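Local coordinates for proline iminopeptidase-related protein (Thermus thermophilus, PDB 2YYS) that is of unknown function but belongs to the S33 family of alpha/beta hydrolases and is probably a peptidase related to proline iminopeptidase, at residues L15-V20 / R54-D59. Sequence-based numbering, arbitrary orientation.
Sequences LYVEDV and RVVYFD
Glu18 and Tyr57 pair through their backbones at the middle of an antiparallel ladder that joins strand 14-20 to strand 54-58 in the eight-stranded sheet of this alpha/beta hydrolase. Glu18 N gives a nearly straight bond to Tyr57 O (2.8 Å), returned by Tyr57 N to Glu18 O; Val20 and Val55 exchange a second such pair, and Asp59 N reaches Tyr16 O.

The tight apolar part lies on the face that carries Val17, Val56 and Phe58, beneath helix 78-91, whose Leu88 touches all three. Val17 spreads its two methyls over both neighbours, CG1 meeting Val56 CG1 at 3.9 Å and CG2 meeting Phe58 CB. With chi1 at 71°, Phe58 holds CG between its backbone N and carbonyl carbon, and its ring runs alongside Leu15, whose CD1 approaches Phe58 CD1. Farther along this face, Asp19 turns to charge pairing: Arg54, extended from CG to NE, grips it side-on, NE to OD1 at 3.0 Å and NH2 to OD2 at 2.9 Å. Both oxygens are met on their syn sides, and the carboxylate and guanidinium planes are only 12° apart. Arg2 also binds Asp19 OD2.

Packing across the strands is looser on the opposite face, where Val20 CG2 stands 4.2 Å from Tyr57 CD2, near the ring edge. Glu18 OE1 there forms a salt bridge with Arg43, while the very short approach of OE2 to Tyr16 OH leaves that bond doubtful in detail. The side chain of Tyr16, partly exposed, comes no closer to segment 54-59 than 4.2 Å, CD2 to Asp59 OD2, and that carboxylate is held by Arg65.

The buried acids Glu18, Asp19 and Asp59 are thus each matched by an arginine; the two-pronged Asp19–Arg54 bridge probably favours an ionised aspartate and restricts rotation of both groups.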
loop_
_atom_site.group_PDB
_atom_site.type_symbol
_atom_site.label_atom_id
_atom_site.label_comp_id
_atom_site.label_asym_id
_atom_site.label_seq_id
_atom_site.Cartn_x
_atom_site.Cartn_y
_atom_site.Cartn_z
ATOM N N LEU A 15 2.111 -10.753 -13.970
ATOM C CA LEU A 15 2.206 -10.492 -12.544
ATOM C C LEU A 15 2.536 -11.756 -11.754
ATOM O O LEU A 15 1.977 -12.818 -11.996
ATOM C CB LEU A 15 0.892 -9.903 -12.039
ATOM C CG LEU A 15 0.329 -8.694 -12.789
ATOM C CD1 LEU A 15 -0.991 -8.272 -12.188
ATOM C CD2 LEU A 15 1.283 -7.529 -12.791
ATOM N N TYR A 16 3.463 -11.627 -10.811
ATOM C CA TYR A 16 3.683 -12.640 -9.793
ATOM C C TYR A 16 2.488 -12.626 -8.831
ATOM O O TYR A 16 2.190 -11.608 -8.211
ATOM C CB TYR A 16 4.992 -12.393 -9.044
ATOM C CG TYR A 16 5.184 -13.370 -7.932
ATOM C CD1 TYR A 16 5.750 -14.629 -8.160
ATOM C CD2 TYR A 16 4.782 -13.048 -6.642
ATOM C CE1 TYR A 16 5.908 -15.531 -7.112
ATOM C CE2 TYR A 16 4.917 -13.931 -5.616
ATOM C CZ TYR A 16 5.481 -15.179 -5.840
ATOM O OH TYR A 16 5.588 -16.050 -4.770
ATOM N N VAL A 17 1.810 -13.767 -8.717
ATOM C CA VAL A 17 0.584 -13.879 -7.952
ATOM C C VAL A 17 0.683 -15.036 -6.975
ATOM O O VAL A 17 1.156 -16.113 -7.333
ATOM C CB VAL A 17 -0.631 -14.100 -8.902
ATOM C CG1 VAL A 17 -1.900 -14.347 -8.125
ATOM C CG2 VAL A 17 -0.811 -12.893 -9.822
ATOM N N GLU A 18 0.257 -14.793 -5.739
ATOM C CA GLU A 18 0.053 -15.834 -4.734
ATOM C C GLU A 18 -1.416 -15.790 -4.332
ATOM O O GLU A 18 -1.869 -14.876 -3.638
ATOM C CB GLU A 18 0.947 -15.623 -3.515
ATOM C CG GLU A 18 2.423 -15.449 -3.859
ATOM C CD GLU A 18 3.295 -15.122 -2.650
ATOM O OE1 GLU A 18 2.754 -14.645 -1.638
ATOM O OE2 GLU A 18 4.534 -15.326 -2.725
ATOM N N ASP A 19 -2.145 -16.780 -4.821
ATOM C CA ASP A 19 -3.568 -16.929 -4.643
ATOM C C ASP A 19 -3.767 -17.945 -3.528
ATOM O O ASP A 19 -3.583 -19.149 -3.721
ATOM C CB ASP A 19 -4.144 -17.397 -5.981
ATOM C CG ASP A 19 -5.633 -17.606 -5.958
ATOM O OD1 ASP A 19 -6.299 -17.375 -4.925
ATOM O OD2 ASP A 19 -6.222 -18.028 -6.971
ATOM N N VAL A 20 -4.171 -17.457 -2.363
ATOM C CA VAL A 20 -4.095 -18.220 -1.119
ATOM C C VAL A 20 -5.444 -18.320 -0.419
ATOM O O VAL A 20 -6.175 -17.343 -0.354
ATOM C CB VAL A 20 -3.092 -17.526 -0.177
ATOM C CG1 VAL A 20 -3.017 -18.194 1.148
ATOM C CG2 VAL A 20 -1.706 -17.510 -0.827
ATOM N N ARG A 54 -10.049 -15.756 0.690
ATOM C CA ARG A 54 -9.204 -15.979 -0.461
ATOM C C ARG A 54 -8.414 -14.698 -0.664
ATOM O O ARG A 54 -8.983 -13.653 -0.989
ATOM C CB ARG A 54 -10.041 -16.276 -1.690
ATOM C CG ARG A 54 -9.226 -16.553 -2.930
ATOM C CD ARG A 54 -10.070 -16.851 -4.112
ATOM N NE ARG A 54 -9.283 -17.120 -5.301
ATOM C CZ ARG A 54 -9.797 -17.343 -6.493
ATOM N NH1 ARG A 54 -11.110 -17.327 -6.673
ATOM N NH2 ARG A 54 -9.003 -17.584 -7.516
ATOM N N VAL A 55 -7.106 -14.771 -0.462
ATOM C CA VAL A 55 -6.259 -13.600 -0.531
ATOM C C VAL A 55 -5.323 -13.699 -1.739
ATOM O O VAL A 55 -4.568 -14.666 -1.896
ATOM C CB VAL A 55 -5.426 -13.434 0.741
ATOM C CG1 VAL A 55 -4.750 -12.081 0.744
ATOM C CG2 VAL A 55 -6.286 -13.596 1.962
ATOM N N VAL A 56 -5.368 -12.671 -2.570
ATOM C CA VAL A 56 -4.541 -12.601 -3.754
ATOM C C VAL A 56 -3.443 -11.575 -3.485
ATOM O O VAL A 56 -3.666 -10.350 -3.580
ATOM C CB VAL A 56 -5.395 -12.221 -4.982
ATOM C CG1 VAL A 56 -4.551 -12.206 -6.239
ATOM C CG2 VAL A 56 -6.534 -13.189 -5.131
ATOM N N TYR A 57 -2.285 -12.072 -3.070
ATOM C CA TYR A 57 -1.096 -11.243 -2.958
ATOM C C TYR A 57 -0.476 -11.197 -4.337
ATOM O O TYR A 57 -0.368 -12.217 -5.001
ATOM C CB TYR A 57 -0.086 -11.802 -1.942
ATOM C CG TYR A 57 -0.652 -12.110 -0.572
ATOM C CD1 TYR A 57 -0.676 -11.150 0.427
ATOM C CD2 TYR A 57 -1.141 -13.375 -0.269
ATOM C CE1 TYR A 57 -1.189 -11.443 1.693
ATOM C CE2 TYR A 57 -1.649 -13.674 0.979
ATOM C CZ TYR A 57 -1.672 -12.705 1.960
ATOM O OH TYR A 57 -2.195 -13.012 3.205
ATOM N N PHE A 58 -0.119 -10.013 -4.798
ATOM C CA PHE A 58 0.591 -9.908 -6.055
ATOM C C PHE A 58 1.569 -8.763 -6.070
ATOM O O PHE A 58 1.430 -7.787 -5.318
ATOM C CB PHE A 58 -0.380 -9.855 -7.247
ATOM C CG PHE A 58 -1.164 -8.578 -7.370
ATOM C CD1 PHE A 58 -0.814 -7.631 -8.314
ATOM C CD2 PHE A 58 -2.304 -8.365 -6.605
ATOM C CE1 PHE A 58 -1.544 -6.469 -8.456
ATOM C CE2 PHE A 58 -3.049 -7.194 -6.742
ATOM C CZ PHE A 58 -2.675 -6.247 -7.665
ATOM N N ASP A 59 2.589 -8.916 -6.907
ATOM C CA ASP A 59 3.517 -7.854 -7.171
ATOM C C ASP A 59 3.038 -7.151 -8.433
ATOM O O ASP A 59 2.711 -7.791 -9.431
ATOM C CB ASP A 59 4.932 -8.388 -7.376
ATOM C CG ASP A 59 5.545 -8.944 -6.120
ATOM O OD1 ASP A 59 4.871 -8.979 -5.062
ATOM O OD2 ASP A 59 6.717 -9.382 -6.108
#